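Local coordinates for protein inositol-3-phosphate synthase (Caenorhabditis elegans, PDB 1VKO) that binds nicotinamide-adenine-dinucleotide in a Rossmann-type domain and belongs to the myo-inositol-1-phosphate synthase family, at residues 192-200 / 213-223; 146-154 / 449-460. All coordinates share one frame; numbering follows the deposited sequence.

Interaction 1: residues 192-200 / 213-223; sequences VPLPSIYYP and NVIPGDNKLEH. With NAD (nicotinamide-adenine-dinucleotide), chain G.
Ser196 and its neighbours pair with 213-215 mainly through the backbone. Ser196 N donates to Asn213 O at 3.0 Å, and Ile215 N returns a straighter bond to Ser196 O at 2.9 Å (166°). The two bonds make one isolated beta bridge between Ser196 and Val214. A water extends the pairing, accepting from Tyr198 N and donating to Ile215 O.

Two polar links involve side chains. Asn213 ND2 donates to Pro193 O at 3.0 Å. The acceptor lies near the amide plane, but the nitrogen sits well above the carbonyl plane. The same ND2 also bonds Asp160 O. At the other end, Tyr199 OH and His223 ND1 share a hydrogen bond of 2.9 Å, each lying at the edge of the other's ring. His223 NE2 donates to Pro216 O, so both ring nitrogens are engaged and the rotation of the imidazole is fixed.

The bridged strip forms part of the adenine site of a Rossmann-type domain. Ser196 OG donates to NAD N1A at 2.9 Å, and NAD N6A gives a weak bond to Ile197 O.

Ile215 CG1 lies anti to the carbonyl carbon (chi1 -45°), and CD1 beyond it meets Pro195 CB at 3.9 Å, the side chains crossing at about a right angle. Val214 CG1 touches Tyr198 CB at 3.7 Å. Lys220 touches Tyr199 CE2 through CE at 3.6 Å; Glu276 O and Val279 O hold its ammonium.

Interaction 2: residues 146-154 / 449-460; sequences VPILSPNDL and YDLAILTELASR
Pro147 O is gripped by both terminal nitrogens of Arg460, NH2 at 2.9 Å and NH1 at 3.0 Å. The oxygen lies at the end-on edge of the guanidinium, close to its plane, and both nitrogens reach it from the same face of the carbonyl. The side-on edge meets Glu456 in a salt bridge, with Arg460 NH2 to Glu456 OE1 at 2.9 Å and NE bonded to both carboxylate oxygens. These bonds, with one from NH1 to Val71 O, fix the rotation of the guanidinium. Glu456 OE2 also accepts from Arg75 N.

The contact lays the loop before strand 154-159, the outermost strand of the parallel Rossmann-type sheet within this chain, along the C-terminal half of helix 440-458. Ile453 is central to the apolar packing. With chi1 at -77° its CG1 branch turns away from its own carbonyl and sends CD1 to Pro151 CG at 3.9 Å. Its CG2 touches Ile148 CD1. Leu149 CD1 rests on Glu456 CB at 3.8 Å. Val146 CG2 meets Leu457 CD1 at 3.7 Å. Pro151 CB sits over one face of the Tyr449 ring in a CH-pi contact, 4.1 Å from the centroid and 17° off the normal. Tyr449 OH donates to Ala92 O.

How the interactions relate
Interaction 1 is nested within the long chain loop that interaction 2 closes. Interaction 2 leads into strand 154-159. The far end of that strand approaches the first contact, where Leu194 makes backbone bonds with Gly158 and Asp160. The two contacts do not touch: their centres are 29 Å apart and their nearest atoms about 15 Å. Interaction 1 holds two residues of the NAD pocket, and Asp160 beside it also bonds NAD. Interaction 2 is set back from NAD and the potassium ion, with the Tyr449 side chain about 13 Å from each. One contact is partly buried near the periphery; the other is buried nearer the chain centre.

Interaction 1: residues 192-200 / 213-223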
loop_
_atom_site.group_PDB
_atom_site.type_symbol
_atom_site.label_atom_id
_atom_site.label_comp_id
_atom_site.label_asym_id
_atom_site.label_seq_id
_atom_site.Cartn_x
_atom_site.Cartn_y
_atom_site.Cartn_z
ATOM N N VAL A 192 30.066 22.657 20.407
ATOM C CA VAL A 192 29.206 22.373 21.540
ATOM C C VAL A 192 28.243 23.547 21.635
ATOM O O VAL A 192 28.690 24.688 21.765
ATOM C CB VAL A 192 30.013 22.247 22.840
ATOM C CG1 VAL A 192 29.065 22.168 24.039
ATOM C CG2 VAL A 192 30.900 20.999 22.792
ATOM N N PRO A 193 26.936 23.288 21.553
ATOM C CA PRO A 193 25.942 24.369 21.565
ATOM C C PRO A 193 25.965 25.160 22.857
ATOM O O PRO A 193 26.286 24.610 23.906
ATOM C CB PRO A 193 24.619 23.613 21.474
ATOM C CG PRO A 193 24.974 22.308 20.836
ATOM C CD PRO A 193 26.295 21.957 21.429
ATOM N N LEU A 194 25.626 26.445 22.765
ATOM C CA LEU A 194 25.443 27.303 23.943
ATOM C C LEU A 194 24.294 26.778 24.822
ATOM O O LEU A 194 23.420 26.085 24.347
ATOM C CB LEU A 194 25.214 28.765 23.511
ATOM C CG LEU A 194 26.204 29.364 22.487
ATOM C CD1 LEU A 194 25.729 30.697 21.979
ATOM C CD2 LEU A 194 27.573 29.509 23.068
ATOM N N PRO A 195 24.334 27.039 26.121
ATOM C CA PRO A 195 23.207 26.670 26.984
ATOM C C PRO A 195 21.961 27.460 26.660
ATOM O O PRO A 195 22.051 28.581 26.158
ATOM C CB PRO A 195 23.716 26.961 28.403
ATOM C CG PRO A 195 24.899 27.811 28.242
ATOM C CD PRO A 195 25.469 27.611 26.869
ATOM N N SER A 196 20.801 26.845 26.857
ATOM C CA SER A 196 19.554 27.481 26.468
ATOM C C SER A 196 18.629 27.692 27.641
ATOM O O SER A 196 18.926 27.307 28.768
ATOM C CB SER A 196 18.819 26.641 25.413
ATOM O OG SER A 196 18.110 27.495 24.534
ATOM N N ILE A 197 17.480 28.284 27.340
ATOM C CA ILE A 197 16.402 28.488 28.290
ATOM C C ILE A 197 15.707 27.148 28.328
ATOM O O ILE A 197 15.437 26.581 27.278
ATOM C CB ILE A 197 15.468 29.564 27.725
ATOM C CG1 ILE A 197 16.241 30.845 27.490
ATOM C CG2 ILE A 197 14.280 29.842 28.639
ATOM C CD1 ILE A 197 15.450 31.864 26.720
ATOM N N TYR A 198 15.410 26.637 29.525
ATOM C CA TYR A 198 14.634 25.407 29.684
ATOM C C TYR A 198 13.479 25.660 30.641
ATOM O O TYR A 198 13.707 25.824 31.826
ATOM C CB TYR A 198 15.560 24.308 30.223
ATOM C CG TYR A 198 14.879 22.985 30.557
ATOM C CD1 TYR A 198 13.925 22.436 29.712
ATOM C CD2 TYR A 198 15.200 22.284 31.711
ATOM C CE1 TYR A 198 13.307 21.252 30.004
ATOM C CE2 TYR A 198 14.581 21.083 32.008
ATOM C CZ TYR A 198 13.643 20.574 31.144
ATOM O OH TYR A 198 12.995 19.392 31.406
ATOM N N TYR A 199 12.236 25.686 30.158
ATOM C CA TYR A 199 11.092 25.758 31.074
ATOM C C TYR A 199 10.309 24.434 30.973
ATOM O O TYR A 199 9.486 24.266 30.062
ATOM C CB TYR A 199 10.185 26.973 30.783
ATOM C CG TYR A 199 10.863 28.349 30.792
ATOM C CD1 TYR A 199 12.039 28.592 31.512
ATOM C CD2 TYR A 199 10.299 29.414 30.109
ATOM C CE1 TYR A 199 12.632 29.842 31.518
ATOM C CE2 TYR A 199 10.896 30.660 30.097
ATOM C CZ TYR A 199 12.065 30.874 30.793
ATOM O OH TYR A 199 12.649 32.140 30.785
ATOM N N PRO A 200 10.560 23.495 31.887
ATOM C CA PRO A 200 10.135 22.098 31.704
ATOM C C PRO A 200 8.684 21.974 31.214
ATOM O O PRO A 200 8.362 21.143 30.358
ATOM C CB PRO A 200 10.275 21.521 33.107
ATOM C CG PRO A 200 11.393 22.327 33.722
ATOM C CD PRO A 200 11.227 23.708 33.187
ATOM N N ASN A 213 22.380 21.543 29.941
ATOM C CA ASN A 213 23.031 22.726 29.365
ATOM C C ASN A 213 22.023 23.887 29.421
ATOM O O ASN A 213 21.580 24.371 28.385
ATOM C CB ASN A 213 23.400 22.426 27.901
ATOM C CG ASN A 213 24.493 23.315 27.350
ATOM O OD1 ASN A 213 25.369 23.766 28.076
ATOM N ND2 ASN A 213 24.461 23.551 26.032
ATOM N N VAL A 214 21.643 24.317 30.631
ATOM C CA VAL A 214 20.643 25.387 30.787
ATOM C C VAL A 214 21.108 26.652 31.510
ATOM O O VAL A 214 21.873 26.584 32.470
ATOM C CB VAL A 214 19.268 24.863 31.369
ATOM C CG1 VAL A 214 19.066 23.374 31.077
ATOM C CG2 VAL A 214 19.107 25.151 32.826
ATOM N N ILE A 215 20.630 27.801 31.031
ATOM C CA ILE A 215 20.883 29.104 31.667
ATOM C C ILE A 215 20.323 29.054 33.097
ATOM O O ILE A 215 19.160 28.722 33.257
ATOM C CB ILE A 215 20.141 30.275 30.887
ATOM C CG1 ILE A 215 20.285 30.206 29.354
ATOM C CG2 ILE A 215 20.535 31.635 31.420
ATOM C CD1 ILE A 215 21.646 30.232 28.854
ATOM N N PRO A 216 21.109 29.391 34.130
ATOM C CA PRO A 216 20.614 29.360 35.526
ATOM C C PRO A 216 19.435 30.329 35.786
ATOM O O PRO A 216 19.151 31.187 34.956
ATOM C CB PRO A 216 21.835 29.788 36.328
ATOM C CG PRO A 216 23.014 29.488 35.453
ATOM C CD PRO A 216 22.525 29.803 34.067
ATOM N N GLY A 217 18.727 30.154 36.898
ATOM C CA GLY A 217 17.691 31.100 37.335
ATOM C C GLY A 217 16.298 30.958 36.732
ATOM O O GLY A 217 16.130 30.231 35.753
ATOM N N ASP A 218 15.323 31.682 37.300
ATOM C CA ASP A 218 13.922 31.698 36.798
ATOM C C ASP A 218 13.429 33.086 36.427
ATOM O O ASP A 218 12.232 33.287 36.266
ATOM C CB ASP A 218 12.960 31.149 37.846
ATOM C CG ASP A 218 13.383 29.790 38.361
ATOM O OD1 ASP A 218 13.422 28.819 37.549
ATOM O OD2 ASP A 218 13.694 29.611 39.568
ATOM N N ASN A 219 14.352 34.039 36.342
ATOM C CA ASN A 219 14.037 35.393 35.917
ATOM C C ASN A 219 14.135 35.417 34.402
ATOM O O ASN A 219 15.234 35.272 33.855
ATOM C CB ASN A 219 15.030 36.388 36.542
ATOM C CG ASN A 219 14.651 37.858 36.311
ATOM O OD1 ASN A 219 14.295 38.277 35.196
ATOM N ND2 ASN A 219 14.776 38.660 37.369
ATOM N N LYS A 220 12.990 35.605 33.755
ATOM C CA LYS A 220 12.857 35.516 32.301
ATOM C C LYS A 220 13.461 36.713 31.582
ATOM O O LYS A 220 13.827 36.615 30.390
ATOM C CB LYS A 220 11.370 35.329 31.874
ATOM C CG LYS A 220 10.739 34.082 32.483
ATOM C CD LYS A 220 9.338 33.703 31.965
ATOM C CE LYS A 220 8.866 32.380 32.593
ATOM N NZ LYS A 220 7.618 31.861 31.929
ATOM N N LEU A 221 13.543 37.842 32.286
ATOM C CA LEU A 221 14.170 39.052 31.729
ATOM C C LEU A 221 15.689 38.927 31.732
ATOM O O LEU A 221 16.359 39.379 30.792
ATOM C CB LEU A 221 13.732 40.331 32.458
ATOM C CG LEU A 221 14.449 41.627 32.017
ATOM C CD1 LEU A 221 13.979 42.081 30.623
ATOM C CD2 LEU A 221 14.246 42.742 33.037
ATOM N N GLU A 222 16.245 38.301 32.764
ATOM C CA GLU A 222 17.660 37.962 32.709
ATOM C C GLU A 222 17.914 36.981 31.588
ATOM O O GLU A 222 18.893 37.118 30.870
ATOM C CB GLU A 222 18.120 37.363 33.997
ATOM C CG GLU A 222 18.326 38.367 35.107
ATOM C CD GLU A 222 19.486 37.957 35.980
ATOM O OE1 GLU A 222 19.490 36.763 36.387
ATOM O OE2 GLU A 222 20.387 38.810 36.219
ATOM N N HIS A 223 16.991 36.028 31.386
ATOM C CA HIS A 223 17.101 35.113 30.254
ATOM C C HIS A 223 17.099 35.844 28.934
ATOM O O HIS A 223 17.961 35.588 28.091
ATOM C CB HIS A 223 16.058 34.017 30.303
ATOM C CG HIS A 223 16.254 33.089 31.454
ATOM N ND1 HIS A 223 15.217 32.404 32.052
ATOM C CD2 HIS A 223 17.370 32.762 32.146
ATOM C CE1 HIS A 223 15.685 31.701 33.069
ATOM N NE2 HIS A 223 16.988 31.900 33.146
HETATM P PA NAD G . 15.242 16.602 17.869
HETATM O O1A NAD G . 14.825 16.110 19.172
HETATM O O2A NAD G . 16.239 15.672 17.312
HETATM O O5B NAD G . 15.781 18.079 18.072
HETATM C C5B NAD G . 15.378 18.833 19.176
HETATM C C4B NAD G . 16.631 19.380 19.835
HETATM O O4B NAD G . 16.302 20.595 20.470
HETATM C C3B NAD G . 17.166 18.466 20.900
HETATM O O3B NAD G . 18.574 18.609 20.807
HETATM C C2B NAD G . 16.771 19.082 22.212
HETATM O O2B NAD G . 17.934 18.969 23.030
HETATM C C1B NAD G . 16.605 20.551 21.834
HETATM N N9A NAD G . 15.727 21.430 22.647
HETATM C C8A NAD G . 14.540 21.166 23.261
HETATM N N7A NAD G . 14.135 22.286 23.901
HETATM C C5A NAD G . 15.027 23.278 23.727
HETATM C C6A NAD G . 15.124 24.602 24.190
HETATM N N6A NAD G . 14.236 25.162 25.029
HETATM N N1A NAD G . 16.218 25.346 23.831
HETATM C C2A NAD G . 17.211 24.803 23.068
HETATM N N3A NAD G . 17.117 23.509 22.668
HETATM C C4A NAD G . 16.048 22.741 22.969
HETATM O O3 NAD G . 13.986 16.807 16.865
HETATM P PN NAD G . 14.238 17.187 15.339
HETATM O O1N NAD G . 15.561 17.862 15.270
HETATM O O2N NAD G . 14.008 15.979 14.543
HETATM O O5D NAD G . 13.179 18.367 14.995
HETATM C C5D NAD G . 13.015 19.475 15.862
HETATM C C4D NAD G . 11.668 20.207 15.707
HETATM O O4D NAD G . 11.387 20.438 14.349
HETATM C C3D NAD G . 10.468 19.441 16.276
HETATM O O3D NAD G . 9.622 20.351 16.921
HETATM C C2D NAD G . 9.713 19.012 15.044
HETATM O O2D NAD G . 8.306 18.912 15.196
HETATM C C1D NAD G . 10.030 20.143 14.104
HETATM N N1N NAD G . 9.707 19.645 12.772
HETATM C C2N NAD G . 10.384 18.583 12.261
HETATM C C3N NAD G . 10.040 18.114 11.013
HETATM C C7N NAD G . 11.034 17.232 10.357
HETATM O O7N NAD G . 12.157 16.894 11.149
HETATM N N7N NAD G . 10.846 16.831 9.093
HETATM C C4N NAD G . 9.019 18.726 10.260
HETATM C C5N NAD G . 8.333 19.789 10.804
HETATM C C6N NAD G . 8.681 20.247 12.085
HETATM O O HOH W 1 16.747 28.176 31.796
#

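Interaction 2: residues 146-154 / 449-460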
loop_
_atom_site.group_PDB
_atom_site.type_symbol
_atom_site.label_atom_id
_atom_site.label_comp_id
_atom_site.label_asym_id
_atom_site.label_seq_id
_atom_site.Cartn_x
_atom_site.Cartn_y
_atom_site.Cartn_z
ATOM N N VAL A 146 17.761 35.934 -9.206
ATOM C CA VAL A 146 18.405 36.972 -8.394
ATOM C C VAL A 146 19.463 36.301 -7.507
ATOM O O VAL A 146 19.270 35.180 -7.062
ATOM C CB VAL A 146 17.425 37.900 -7.590
ATOM C CG1 VAL A 146 16.541 38.707 -8.520
ATOM C CG2 VAL A 146 16.575 37.141 -6.637
ATOM N N PRO A 147 20.619 36.938 -7.347
ATOM C CA PRO A 147 21.699 36.361 -6.544
ATOM C C PRO A 147 21.246 36.048 -5.122
ATOM O O PRO A 147 20.635 36.895 -4.458
ATOM C CB PRO A 147 22.786 37.457 -6.563
ATOM C CG PRO A 147 22.514 38.255 -7.835
ATOM C CD PRO A 147 21.007 38.216 -7.978
ATOM N N ILE A 148 21.510 34.820 -4.671
ATOM C CA ILE A 148 21.132 34.389 -3.316
ATOM C C ILE A 148 22.280 33.617 -2.689
ATOM O O ILE A 148 23.175 33.203 -3.387
ATOM C CB ILE A 148 19.848 33.522 -3.318
ATOM C CG1 ILE A 148 20.015 32.298 -4.233
ATOM C CG2 ILE A 148 18.630 34.363 -3.684
ATOM C CD1 ILE A 148 18.895 31.287 -4.186
ATOM N N LEU A 149 22.257 33.431 -1.373
ATOM C CA LEU A 149 23.288 32.633 -0.712
ATOM C C LEU A 149 23.327 31.174 -1.182
ATOM O O LEU A 149 22.339 30.638 -1.682
ATOM C CB LEU A 149 23.063 32.646 0.795
ATOM C CG LEU A 149 23.081 33.979 1.520
ATOM C CD1 LEU A 149 22.304 33.820 2.808
ATOM C CD2 LEU A 149 24.541 34.409 1.767
ATOM N N SER A 150 24.495 30.553 -1.042
ATOM C CA SER A 150 24.595 29.104 -1.042
ATOM C C SER A 150 24.690 28.713 0.399
ATOM O O SER A 150 25.250 29.473 1.193
ATOM C CB SER A 150 25.888 28.661 -1.723
ATOM O OG SER A 150 26.327 27.402 -1.216
ATOM N N PRO A 151 24.211 27.535 0.772
ATOM C CA PRO A 151 24.297 27.136 2.179
ATOM C C PRO A 151 25.747 27.036 2.628
ATOM O O PRO A 151 26.001 26.990 3.821
ATOM C CB PRO A 151 23.624 25.763 2.202
ATOM C CG PRO A 151 22.682 25.796 1.004
ATOM C CD PRO A 151 23.542 26.507 -0.053
ATOM N N ASN A 152 26.682 26.998 1.680
ATOM C CA ASN A 152 28.087 26.992 2.026
ATOM C C ASN A 152 28.513 28.324 2.642
ATOM O O ASN A 152 29.501 28.368 3.349
ATOM C CB ASN A 152 28.961 26.637 0.807
ATOM C CG ASN A 152 28.627 25.264 0.227
ATOM O OD1 ASN A 152 28.143 24.355 0.927
ATOM N ND2 ASN A 152 28.877 25.107 -1.058
ATOM N N ASP A 153 27.735 29.386 2.403
ATOM C CA ASP A 153 28.091 30.747 2.814
ATOM C C ASP A 153 27.489 31.086 4.160
ATOM O O ASP A 153 27.641 32.233 4.644
ATOM C CB ASP A 153 27.533 31.774 1.825
ATOM C CG ASP A 153 28.071 31.612 0.438
ATOM O OD1 ASP A 153 29.321 31.566 0.298
ATOM O OD2 ASP A 153 27.318 31.541 -0.567
ATOM N N LEU A 154 26.753 30.133 4.741
ATOM C CA LEU A 154 26.074 30.367 6.025
ATOM C C LEU A 154 26.997 29.993 7.159
ATOM O O LEU A 154 27.554 28.896 7.167
ATOM C CB LEU A 154 24.775 29.560 6.142
ATOM C CG LEU A 154 23.558 29.722 5.205
ATOM C CD1 LEU A 154 22.505 28.612 5.492
ATOM C CD2 LEU A 154 22.891 31.122 5.281
ATOM N N TYR A 449 17.776 25.443 5.151
ATOM C CA TYR A 449 18.622 26.281 4.304
ATOM C C TYR A 449 17.745 27.202 3.476
ATOM O O TYR A 449 18.075 28.350 3.332
ATOM C CB TYR A 449 19.566 25.516 3.376
ATOM C CG TYR A 449 20.419 24.462 3.991
ATOM C CD1 TYR A 449 21.010 24.633 5.228
ATOM C CD2 TYR A 449 20.647 23.275 3.307
ATOM C CE1 TYR A 449 21.827 23.637 5.778
ATOM C CE2 TYR A 449 21.454 22.279 3.833
ATOM C CZ TYR A 449 22.033 22.470 5.053
ATOM O OH TYR A 449 22.760 21.452 5.583
ATOM N N ASP A 450 16.597 26.732 2.984
ATOM C CA ASP A 450 15.764 27.602 2.167
ATOM C C ASP A 450 15.150 28.751 2.944
ATOM O O ASP A 450 15.058 29.887 2.421
ATOM C CB ASP A 450 14.648 26.842 1.479
ATOM C CG ASP A 450 15.154 25.793 0.485
ATOM O OD1 ASP A 450 16.132 26.080 -0.252
ATOM O OD2 ASP A 450 14.603 24.664 0.360
ATOM N N LEU A 451 14.687 28.479 4.167
ATOM C CA LEU A 451 14.052 29.551 4.957
ATOM C C LEU A 451 15.086 30.666 5.229
ATOM O O LEU A 451 14.840 31.854 4.992
ATOM C CB LEU A 451 13.447 29.006 6.253
ATOM C CG LEU A 451 12.227 28.074 6.148
ATOM C CD1 LEU A 451 12.217 27.130 7.339
ATOM C CD2 LEU A 451 10.907 28.836 6.053
ATOM N N ALA A 452 16.259 30.278 5.700
ATOM C CA ALA A 452 17.288 31.259 5.958
ATOM C C ALA A 452 17.512 32.055 4.662
ATOM O O ALA A 452 17.594 33.293 4.688
ATOM C CB ALA A 452 18.578 30.575 6.433
ATOM N N ILE A 453 17.561 31.348 3.532
ATOM C CA ILE A 453 18.107 31.919 2.309
ATOM C C ILE A 453 17.102 32.897 1.703
ATOM O O ILE A 453 17.450 33.996 1.272
ATOM C CB ILE A 453 18.591 30.793 1.358
ATOM C CG1 ILE A 453 19.942 30.250 1.862
ATOM C CG2 ILE A 453 18.703 31.264 -0.101
ATOM C CD1 ILE A 453 20.440 29.026 1.141
ATOM N N LEU A 454 15.840 32.527 1.712
ATOM C CA LEU A 454 14.825 33.432 1.221
ATOM C C LEU A 454 14.657 34.641 2.129
ATOM O O LEU A 454 14.246 35.712 1.660
ATOM C CB LEU A 454 13.500 32.683 1.062
ATOM C CG LEU A 454 13.595 31.627 -0.019
ATOM C CD1 LEU A 454 12.496 30.636 0.124
ATOM C CD2 LEU A 454 13.663 32.228 -1.454
ATOM N N THR A 455 14.967 34.484 3.424
ATOM C CA THR A 455 14.894 35.608 4.362
ATOM C C THR A 455 15.950 36.680 4.071
ATOM O O THR A 455 15.620 37.860 3.984
ATOM C CB THR A 455 14.991 35.142 5.813
ATOM O OG1 THR A 455 13.853 34.334 6.128
ATOM C CG2 THR A 455 14.844 36.342 6.760
ATOM N N GLU A 456 17.207 36.258 3.921
ATOM C CA GLU A 456 18.293 37.176 3.590
ATOM C C GLU A 456 18.015 37.880 2.269
ATOM O O GLU A 456 18.339 39.058 2.109
ATOM C CB GLU A 456 19.628 36.441 3.508
ATOM C CG GLU A 456 20.853 37.345 3.531
ATOM C CD GLU A 456 21.095 38.060 2.219
ATOM O OE1 GLU A 456 20.964 37.407 1.160
ATOM O OE2 GLU A 456 21.432 39.277 2.236
ATOM N N LEU A 457 17.425 37.151 1.323
ATOM C CA LEU A 457 17.066 37.723 0.043
ATOM C C LEU A 457 15.999 38.777 0.265
ATOM O O LEU A 457 16.133 39.898 -0.221
ATOM C CB LEU A 457 16.590 36.662 -0.957
ATOM C CG LEU A 457 15.789 37.237 -2.146
ATOM C CD1 LEU A 457 16.665 38.141 -3.052
ATOM C CD2 LEU A 457 15.087 36.176 -2.946
ATOM N N ALA A 458 14.947 38.447 1.005
ATOM C CA ALA A 458 13.903 39.439 1.247
ATOM C C ALA A 458 14.473 40.683 1.967
ATOM O O ALA A 458 13.979 41.819 1.786
ATOM C CB ALA A 458 12.743 38.822 2.018
ATOM N N SER A 459 15.520 40.470 2.771
ATOM C CA SER A 459 16.137 41.559 3.506
ATOM C C SER A 459 16.808 42.519 2.532
ATOM O O SER A 459 17.163 43.627 2.924
ATOM C CB SER A 459 17.117 41.045 4.567
ATOM O OG SER A 459 18.440 40.953 4.075
ATOM N N ARG A 460 16.949 42.089 1.269
ATOM C CA ARG A 460 17.575 42.866 0.179
ATOM C C ARG A 460 16.596 43.491 -0.808
ATOM O O ARG A 460 16.997 44.169 -1.751
ATOM C CB ARG A 460 18.591 42.019 -0.603
ATOM C CG ARG A 460 19.950 41.954 0.075
ATOM C CD ARG A 460 21.040 41.235 -0.739
ATOM N NE ARG A 460 20.846 39.785 -0.742
ATOM C CZ ARG A 460 20.619 39.020 -1.809
ATOM N NH1 ARG A 460 20.563 39.514 -3.040
ATOM N NH2 ARG A 460 20.461 37.720 -1.634
#